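Local coordinates for two-domain protein containing predicted PHP-like metal-dependent phosphoesterase (Bacteroides vulgatus ATCC 8482, PDB 3E38) that probably acts as a zinc-dependent phosphoesterase of the PHP family, possibly a nuclease, and carries a C-terminal Ig-like domain beside its metal-binding domain, at residues E241-E255 against V326-Y339. Numbering follows the deposited sequence.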
ATOM      1  N   GLU B 241       2.082  17.752   3.084  1.00 31.51           N
ATOM      2  CA  GLU B 241       0.650  18.142   3.119  1.00 30.01           C
ATOM      3  C   GLU B 241       0.485  19.634   3.046  1.00 31.68           C
ATOM      4  O   GLU B 241      -0.652  20.161   3.034  1.00 31.85           O
ATOM      5  CB  GLU B 241      -0.081  17.584   4.371  1.00 29.56           C
ATOM      6  CG  GLU B 241      -0.210  16.060   4.334  1.00 44.36           C
ATOM      7  CD  GLU B 241      -1.081  15.447   5.451  1.00 56.79           C
ATOM      8  OE1 GLU B 241      -1.446  16.145   6.441  1.00 65.88           O
ATOM      9  OE2 GLU B 241      -1.391  14.234   5.325  1.00 62.59           O
ATOM     10  N   LEU B 242       1.623  20.326   3.020  1.00 28.59           N
ATOM     11  CA  LEU B 242       1.583  21.790   2.971  1.00 30.29           C
ATOM     12  C   LEU B 242       1.608  22.353   1.527  1.00 33.12           C
ATOM     13  O   LEU B 242       2.162  21.748   0.585  1.00 33.30           O
ATOM     14  CB  LEU B 242       2.733  22.391   3.784  1.00 25.86           C
ATOM     15  CG  LEU B 242       2.970  21.949   5.220  1.00 28.56           C
ATOM     16  CD1 LEU B 242       4.167  22.734   5.744  1.00 30.83           C
ATOM     17  CD2 LEU B 242       1.704  22.174   6.083  1.00 24.33           C
ATOM     18  N   LEU B 243       0.926  23.478   1.363  1.00 31.10           N
ATOM     19  CA  LEU B 243       0.969  24.218   0.119  1.00 31.83           C
ATOM     20  C   LEU B 243       1.316  25.606   0.580  1.00 33.92           C
ATOM     21  O   LEU B 243       0.647  26.190   1.419  1.00 33.44           O
ATOM     22  CB  LEU B 243      -0.338  24.160  -0.670  1.00 34.34           C
ATOM     23  CG  LEU B 243      -0.265  24.766  -2.077  1.00 31.49           C
ATOM     24  CD1 LEU B 243       0.541  23.841  -3.008  1.00 43.24           C
ATOM     25  CD2 LEU B 243      -1.643  24.986  -2.636  1.00 33.90           C
ATOM     26  N   ILE B 244       2.433  26.095   0.072  1.00 35.12           N
ATOM     27  CA  ILE B 244       2.993  27.359   0.504  1.00 34.30           C
ATOM     28  C   ILE B 244       2.989  28.416  -0.587  1.00 36.51           C
ATOM     29  O   ILE B 244       3.475  28.199  -1.690  1.00 38.26           O
ATOM     30  CB  ILE B 244       4.433  27.110   0.972  1.00 35.00           C
ATOM     31  CG1 ILE B 244       4.435  25.935   1.969  1.00 35.68           C
ATOM     32  CG2 ILE B 244       5.052  28.412   1.552  1.00 22.64           C
ATOM     33  CD1 ILE B 244       5.645  25.035   1.924  1.00 25.83           C
ATOM     34  N   GLY B 245       2.432  29.568  -0.257  1.00 34.39           N
ATOM     35  CA  GLY B 245       2.372  30.667  -1.212  1.00 36.52           C
ATOM     36  C   GLY B 245       1.684  31.938  -0.740  1.00 35.20           C
ATOM     37  O   GLY B 245       1.221  32.040   0.380  1.00 34.62           O
ATOM     38  N   ARG B 246       1.630  32.925  -1.617  1.00 37.20           N
ATOM     39  CA  ARG B 246       0.956  34.172  -1.279  1.00 37.30           C
ATOM     40  C   ARG B 246      -0.551  33.964  -1.245  1.00 37.25           C
ATOM     41  O   ARG B 246      -1.168  33.258  -2.049  1.00 37.37           O
ATOM     42  CB  ARG B 246       1.349  35.322  -2.204  1.00 39.37           C
ATOM     43  CG  ARG B 246       2.758  35.806  -1.961  1.00 35.83           C
ATOM     44  CD  ARG B 246       3.097  37.095  -2.712  1.00 29.77           C
ATOM     45  NE  ARG B 246       4.525  37.393  -2.570  1.00 23.36           N
ATOM     46  CZ  ARG B 246       5.493  36.650  -3.106  1.00 37.11           C
ATOM     47  NH1 ARG B 246       5.199  35.538  -3.784  1.00 32.89           N
ATOM     48  NH2 ARG B 246       6.750  36.970  -2.910  1.00 34.90           N
ATOM     49  N   GLU B 247      -1.110  34.582  -0.236  1.00 36.66           N
ATOM     50  CA  GLU B 247      -2.532  34.533   0.033  1.00 36.58           C
ATOM     51  C   GLU B 247      -3.389  34.868  -1.176  1.00 33.44           C
ATOM     52  O   GLU B 247      -4.455  34.305  -1.371  1.00 30.77           O
ATOM     53  CB  GLU B 247      -2.871  35.534   1.133  1.00 35.61           C
ATOM     54  CG  GLU B 247      -4.342  35.642   1.306  1.00 43.49           C
ATOM     55  CD  GLU B 247      -4.728  36.686   2.279  1.00 49.80           C
ATOM     56  OE1 GLU B 247      -3.852  37.474   2.685  1.00 58.15           O
ATOM     57  OE2 GLU B 247      -5.913  36.722   2.626  1.00 64.97           O
ATOM     58  N   ASP B 248      -2.915  35.832  -1.950  1.00 31.08           N
ATOM     59  CA  ASP B 248      -3.638  36.308  -3.131  1.00 32.33           C
ATOM     60  C   ASP B 248      -3.703  35.231  -4.198  1.00 32.44           C
ATOM     61  O   ASP B 248      -4.425  35.330  -5.165  1.00 34.31           O
ATOM     62  CB  ASP B 248      -3.018  37.571  -3.707  1.00 33.80           C
ATOM     63  CG  ASP B 248      -1.642  37.330  -4.284  1.00 39.26           C
ATOM     64  OD1 ASP B 248      -1.280  36.158  -4.560  1.00 56.86           O
ATOM     65  OD2 ASP B 248      -0.929  38.311  -4.461  1.00 35.44           O
ATOM     66  N   LEU B 249      -2.922  34.197  -3.986  1.00 34.19           N
ATOM     67  CA  LEU B 249      -2.903  33.046  -4.874  1.00 34.04           C
ATOM     68  C   LEU B 249      -3.575  31.844  -4.200  1.00 35.71           C
ATOM     69  O   LEU B 249      -4.357  31.130  -4.836  1.00 36.68           O
ATOM     70  CB  LEU B 249      -1.477  32.695  -5.287  1.00 33.38           C
ATOM     71  CG  LEU B 249      -0.833  33.554  -6.378  1.00 33.80           C
ATOM     72  CD1 LEU B 249       0.553  33.036  -6.648  1.00 25.04           C
ATOM     73  CD2 LEU B 249      -1.704  33.536  -7.636  1.00 31.39           C
ATOM     74  N   LEU B 250      -3.283  31.652  -2.913  1.00 35.82           N
ATOM     75  CA  LEU B 250      -3.811  30.488  -2.157  1.00 36.61           C
ATOM     76  C   LEU B 250      -5.305  30.617  -1.920  1.00 35.83           C
ATOM     77  O   LEU B 250      -6.059  29.648  -1.997  1.00 34.03           O
ATOM     78  CB  LEU B 250      -3.056  30.239  -0.837  1.00 36.32           C
ATOM     79  CG  LEU B 250      -2.020  29.097  -0.931  1.00 35.52           C
ATOM     80  CD1 LEU B 250      -1.135  29.144  -2.183  1.00 30.44           C
ATOM     81  CD2 LEU B 250      -1.180  28.994   0.375  1.00 24.55           C
ATOM     82  N   ARG B 251      -5.732  31.844  -1.687  1.00 33.45           N
ATOM     83  CA  ARG B 251      -7.139  32.081  -1.427  1.00 34.11           C
ATOM     84  C   ARG B 251      -7.978  31.610  -2.611  1.00 35.20           C
ATOM     85  O   ARG B 251      -8.860  30.787  -2.439  1.00 37.46           O
ATOM     86  CB  ARG B 251      -7.437  33.558  -1.115  1.00 34.89           C
ATOM     87  CG  ARG B 251      -8.915  33.880  -1.030  1.00 30.09           C
ATOM     88  CD  ARG B 251      -9.116  35.322  -0.516  1.00 29.13           C
ATOM     89  NE  ARG B 251      -8.311  35.518   0.690  1.00 39.39           N
ATOM     90  CZ  ARG B 251      -8.647  35.039   1.894  1.00 35.90           C
ATOM     91  NH1 ARG B 251      -9.775  34.371   2.030  1.00 37.84           N
ATOM     92  NH2 ARG B 251      -7.868  35.224   2.961  1.00 34.57           N
ATOM     93  N   PRO B 252      -7.710  32.132  -3.821  1.00 33.69           N
ATOM     94  CA  PRO B 252      -8.534  31.680  -4.932  1.00 33.72           C
ATOM     95  C   PRO B 252      -8.352  30.220  -5.288  1.00 33.23           C
ATOM     96  O   PRO B 252      -9.227  29.629  -5.927  1.00 34.91           O
ATOM     97  CB  PRO B 252      -8.046  32.542  -6.115  1.00 34.17           C
ATOM     98  CG  PRO B 252      -6.730  33.122  -5.677  1.00 35.64           C
ATOM     99  CD  PRO B 252      -6.915  33.312  -4.191  1.00 34.14           C
ATOM    100  N   PHE B 253      -7.220  29.667  -4.876  1.00 33.65           N
ATOM    101  CA  PHE B 253      -6.866  28.239  -5.196  1.00 31.35           C
ATOM    102  C   PHE B 253      -7.714  27.350  -4.315  1.00 28.83           C
ATOM    103  O   PHE B 253      -8.323  26.378  -4.751  1.00 28.10           O
ATOM    104  CB  PHE B 253      -5.359  27.995  -5.012  1.00 30.55           C
ATOM    105  CG  PHE B 253      -4.892  26.631  -5.416  1.00 34.31           C
ATOM    106  CD1 PHE B 253      -4.754  26.291  -6.760  1.00 34.17           C
ATOM    107  CD2 PHE B 253      -4.551  25.685  -4.460  1.00 36.43           C
ATOM    108  CE1 PHE B 253      -4.312  25.025  -7.144  1.00 38.01           C
ATOM    109  CE2 PHE B 253      -4.113  24.410  -4.845  1.00 42.43           C
ATOM    110  CZ  PHE B 253      -3.996  24.088  -6.193  1.00 33.71           C
ATOM    111  N   PHE B 254      -7.825  27.757  -3.065  1.00 31.40           N
ATOM    112  CA  PHE B 254      -8.620  27.000  -2.106  1.00 30.74           C
ATOM    113  C   PHE B 254     -10.044  26.968  -2.543  1.00 30.42           C
ATOM    114  O   PHE B 254     -10.722  25.980  -2.410  1.00 29.26           O
ATOM    115  CB  PHE B 254      -8.568  27.597  -0.707  1.00 31.50           C
ATOM    116  CG  PHE B 254      -9.439  26.857   0.282  1.00 34.77           C
ATOM    117  CD1 PHE B 254      -9.066  25.610   0.750  1.00 27.82           C
ATOM    118  CD2 PHE B 254     -10.629  27.409   0.746  1.00 39.01           C
ATOM    119  CE1 PHE B 254      -9.854  24.922   1.658  1.00 30.31           C
ATOM    120  CE2 PHE B 254     -11.429  26.703   1.673  1.00 33.06           C
ATOM    121  CZ  PHE B 254     -11.034  25.483   2.124  1.00 34.54           C
ATOM    122  N   GLU B 255     -10.483  28.094  -3.067  1.00 36.03           N
ATOM    123  CA  GLU B 255     -11.878  28.259  -3.541  1.00 36.13           C
ATOM    124  C   GLU B 255     -12.188  27.266  -4.668  1.00 35.04           C
ATOM    125  O   GLU B 255     -13.313  26.809  -4.848  1.00 35.95           O
ATOM    126  CB  GLU B 255     -12.108  29.710  -3.979  1.00 37.45           C
ATOM    127  CG  GLU B 255     -13.543  30.111  -4.233  1.00 45.17           C
ATOM    128  CD  GLU B 255     -14.059  29.658  -5.581  1.00 54.83           C
ATOM    129  OE1 GLU B 255     -13.346  29.857  -6.597  1.00 60.26           O
ATOM    130  OE2 GLU B 255     -15.197  29.127  -5.628  1.00 59.65           O
ATOM    131  N   VAL B 326      -7.201  27.580   7.034  1.00 30.70           N
ATOM    132  CA  VAL B 326      -6.815  26.354   6.305  1.00 29.94           C
ATOM    133  C   VAL B 326      -5.378  26.219   6.698  1.00 31.27           C
ATOM    134  O   VAL B 326      -4.490  26.762   6.040  1.00 35.33           O
ATOM    135  CB  VAL B 326      -6.921  26.431   4.795  1.00 27.76           C
ATOM    136  CG1 VAL B 326      -6.566  25.011   4.172  1.00 28.59           C
ATOM    137  CG2 VAL B 326      -8.314  26.924   4.395  1.00 22.88           C
ATOM    138  N   THR B 327      -5.178  25.463   7.771  1.00 30.88           N
ATOM    139  CA  THR B 327      -3.888  25.367   8.472  1.00 29.80           C
ATOM    140  C   THR B 327      -2.731  24.908   7.618  1.00 32.77           C
ATOM    141  O   THR B 327      -1.583  25.218   7.938  1.00 35.66           O
ATOM    142  CB  THR B 327      -3.960  24.418   9.737  1.00 28.63           C
ATOM    143  OG1 THR B 327      -4.270  23.077   9.337  1.00 36.75           O
ATOM    144  CG2 THR B 327      -4.997  24.908  10.759  1.00 32.78           C
ATOM    145  N   ASN B 328      -3.008  24.165   6.551  1.00 28.43           N
ATOM    146  CA  ASN B 328      -1.909  23.640   5.741  1.00 30.23           C
ATOM    147  C   ASN B 328      -1.699  24.424   4.440  1.00 30.86           C
ATOM    148  O   ASN B 328      -0.949  24.024   3.575  1.00 34.77           O
ATOM    149  CB  ASN B 328      -2.059  22.132   5.470  1.00 28.13           C
ATOM    150  CG  ASN B 328      -3.290  21.782   4.694  1.00 26.76           C
ATOM    151  OD1 ASN B 328      -4.335  22.334   4.945  1.00 27.65           O
ATOM    152  ND2 ASN B 328      -3.194  20.765   3.797  1.00 32.53           N
ATOM    153  N   PHE B 329      -2.409  25.535   4.321  1.00 31.63           N
ATOM    154  CA  PHE B 329      -2.223  26.497   3.212  1.00 29.65           C
ATOM    155  C   PHE B 329      -1.488  27.666   3.809  1.00 32.79           C
ATOM    156  O   PHE B 329      -2.095  28.644   4.280  1.00 32.65           O
ATOM    157  CB  PHE B 329      -3.535  26.938   2.599  1.00 30.36           C
ATOM    158  CG  PHE B 329      -4.020  26.023   1.477  1.00 32.01           C
ATOM    159  CD1 PHE B 329      -3.649  24.694   1.441  1.00 21.33           C
ATOM    160  CD2 PHE B 329      -4.863  26.505   0.491  1.00 36.32           C
ATOM    161  CE1 PHE B 329      -4.096  23.878   0.435  1.00 33.68           C
ATOM    162  CE2 PHE B 329      -5.310  25.687  -0.526  1.00 35.86           C
ATOM    163  CZ  PHE B 329      -4.934  24.378  -0.551  1.00 33.43           C
ATOM    164  N   ILE B 330      -0.162  27.555   3.773  1.00 33.66           N
ATOM    165  CA  ILE B 330       0.729  28.517   4.439  1.00 34.23           C
ATOM    166  C   ILE B 330       0.951  29.788   3.643  1.00 35.85           C
ATOM    167  O   ILE B 330       1.541  29.758   2.564  1.00 32.68           O
ATOM    168  CB  ILE B 330       2.072  27.897   4.770  1.00 33.76           C
ATOM    169  CG1 ILE B 330       1.881  26.562   5.521  1.00 31.62           C
ATOM    170  CG2 ILE B 330       2.894  28.908   5.573  1.00 33.98           C
ATOM    171  CD1 ILE B 330       1.136  26.680   6.896  1.00 22.61           C
ATOM    172  N   VAL B 331       0.491  30.901   4.223  1.00 32.80           N
ATOM    173  CA  VAL B 331       0.538  32.206   3.568  1.00 31.38           C
ATOM    174  C   VAL B 331       1.661  33.086   4.144  1.00 35.78           C
ATOM    175  O   VAL B 331       2.090  34.095   3.564  1.00 38.38           O
ATOM    176  CB  VAL B 331      -0.883  32.898   3.604  1.00 33.08           C
ATOM    177  CG1 VAL B 331      -1.960  31.965   2.949  1.00 28.63           C
ATOM    178  CG2 VAL B 331      -1.311  33.364   5.049  1.00 24.76           C
ATOM    179  N   ALA B 332       2.129  32.647   5.292  1.00 36.38           N
ATOM    180  CA  ALA B 332       3.242  33.252   6.031  1.00 36.60           C
ATOM    181  C   ALA B 332       3.769  32.213   7.024  1.00 35.96           C
ATOM    182  O   ALA B 332       3.054  31.280   7.382  1.00 37.22           O
ATOM    183  CB  ALA B 332       2.817  34.539   6.781  1.00 34.19           C
ATOM    184  N   PRO B 333       5.022  32.347   7.455  1.00 34.49           N
ATOM    185  CA  PRO B 333       5.447  31.409   8.473  1.00 34.00           C
ATOM    186  C   PRO B 333       4.413  31.284   9.583  1.00 35.72           C
ATOM    187  O   PRO B 333       3.901  32.288  10.100  1.00 30.43           O
ATOM    188  CB  PRO B 333       6.719  32.073   9.054  1.00 33.25           C
ATOM    189  CG  PRO B 333       7.212  32.959   8.024  1.00 31.88           C
ATOM    190  CD  PRO B 333       5.981  33.451   7.280  1.00 35.62           C
ATOM    191  N   ASP B 334       4.094  30.052   9.933  1.00 35.10           N
ATOM    192  CA  ASP B 334       3.211  29.813  11.069  1.00 37.83           C
ATOM    193  C   ASP B 334       1.854  30.443  10.926  1.00 35.40           C
ATOM    194  O   ASP B 334       1.146  30.606  11.915  1.00 34.14           O
ATOM    195  CB  ASP B 334       3.841  30.361  12.372  1.00 37.30           C
ATOM    196  CG  ASP B 334       4.988  29.492  12.880  1.00 46.68           C
ATOM    197  OD1 ASP B 334       4.916  28.239  12.735  1.00 57.84           O
ATOM    198  OD2 ASP B 334       5.954  30.060  13.435  1.00 57.62           O
ATOM    199  N   LYS B 335       1.506  30.817   9.712  1.00 34.24           N
ATOM    200  CA  LYS B 335       0.197  31.432   9.468  1.00 34.04           C
ATOM    201  C   LYS B 335      -0.477  30.780   8.283  1.00 34.26           C
ATOM    202  O   LYS B 335       0.025  30.842   7.168  1.00 34.98           O
ATOM    203  CB  LYS B 335       0.310  32.973   9.259  1.00 31.04           C
ATOM    204  CG  LYS B 335       0.466  33.783  10.559  1.00 40.10           C
ATOM    205  CD  LYS B 335       0.552  35.305  10.313  1.00 44.49           C
ATOM    206  N   GLY B 336      -1.614  30.148   8.552  1.00 34.95           N
ATOM    207  CA  GLY B 336      -2.455  29.509   7.515  1.00 34.20           C
ATOM    208  C   GLY B 336      -3.519  30.445   6.946  1.00 33.98           C
ATOM    209  O   GLY B 336      -3.867  31.472   7.527  1.00 33.02           O
ATOM    210  N   LEU B 337      -3.997  30.088   5.768  1.00 32.72           N
ATOM    211  CA  LEU B 337      -5.027  30.858   5.063  1.00 32.71           C
ATOM    212  C   LEU B 337      -6.303  31.005   5.867  1.00 33.51           C
ATOM    213  O   LEU B 337      -6.807  30.046   6.415  1.00 33.02           O
ATOM    214  CB  LEU B 337      -5.372  30.166   3.737  1.00 31.60           C
ATOM    215  CG  LEU B 337      -6.539  30.731   2.938  1.00 31.71           C
ATOM    216  CD1 LEU B 337      -6.226  32.169   2.458  1.00 22.23           C
ATOM    217  CD2 LEU B 337      -6.907  29.774   1.783  1.00 21.65           C
ATOM    218  N   LYS B 338      -6.825  32.221   5.907  1.00 34.18           N
ATOM    219  CA  LYS B 338      -8.096  32.508   6.562  1.00 34.62           C
ATOM    220  C   LYS B 338      -9.216  32.543   5.533  1.00 33.04           C
ATOM    221  O   LYS B 338      -9.132  33.152   4.481  1.00 32.88           O
ATOM    222  CB  LYS B 338      -8.043  33.829   7.332  1.00 36.47           C
ATOM    223  CG  LYS B 338      -6.858  33.904   8.307  1.00 43.73           C
ATOM    224  CD  LYS B 338      -6.817  32.720   9.268  1.00 46.58           C
ATOM    225  CE  LYS B 338      -5.615  32.810  10.248  1.00 53.60           C
ATOM    226  NZ  LYS B 338      -4.241  32.596   9.619  1.00 42.60           N
ATOM    227  N   TYR B 339     -10.291  31.875   5.865  1.00 33.94           N
ATOM    228  CA  TYR B 339     -11.407  31.755   4.951  1.00 34.47           C
ATOM    229  C   TYR B 339     -12.700  31.838   5.680  1.00 34.27           C
ATOM    230  O   TYR B 339     -12.808  31.482   6.845  1.00 34.40           O
ATOM    231  CB  TYR B 339     -11.327  30.402   4.208  1.00 35.63           C
ATOM    232  CG  TYR B 339     -12.040  30.388   2.885  1.00 38.24           C
ATOM    233  CD1 TYR B 339     -13.397  30.087   2.791  1.00 42.74           C
ATOM    234  CD2 TYR B 339     -11.347  30.699   1.718  1.00 44.07           C
ATOM    235  CE1 TYR B 339     -14.041  30.085   1.550  1.00 50.50           C
ATOM    236  CE2 TYR B 339     -11.974  30.712   0.479  1.00 40.73           C
ATOM    237  CZ  TYR B 339     -13.311  30.406   0.390  1.00 52.42           C
ATOM    238  OH  TYR B 339     -13.894  30.408  -0.869  1.00 53.37           O
TER
HETATM  239  O   HOH W   1      -5.293  34.634   5.056  1.00 36.12           O
HETATM  240  O   HOH W   2       0.651  35.740   1.685  1.00 37.04           O
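Strand 242-244 runs parallel to residues 328-330, bonded through L243 N to N328 O (3.0 Å), I330 N to L243 O (2.8 Å) and G245 N to I330 O, after which helix 247-255 crosses strand 335-339 at -55°. At the start of this ladder the N328 amide gives ND2 to E241 O at 2.7 Å, nearly in the amide plane; OD1 and ND2 also bond to K283 and V281, which fixes the rotation of the amide. L243 and F329 lie side by side on one face of the ladder, L243 CD2 over the ring of F329, while I244 and I330 pair on the other. From the helix, F254 projects toward the Ig-like domain; with CG anti to the backbone N (chi1 177°) its ring enters a cluster with V326, F329, L337 and Y339. V326 CG2 lies over one ring face, 3.8 Å from the centroid; the ring's edge is turned to the face of Y339, planes at 67°, and, in an offset edge-to-face pair, to that of F329. R251 clasps K338 O with both NH1 and NH2 (2.8 and 2.9 Å), L337 CD1 lies over one guanidinium face, and E247 OE2 pairs with NH2 in a salt bridge modelled doubtfully short. The contact thus joins the two domains: strand 242-244 of the PHP-domain sheet pairs with the Ig-like domain, and the linking helix packs its aromatic side against that beta-sandwich, away from the zinc sites.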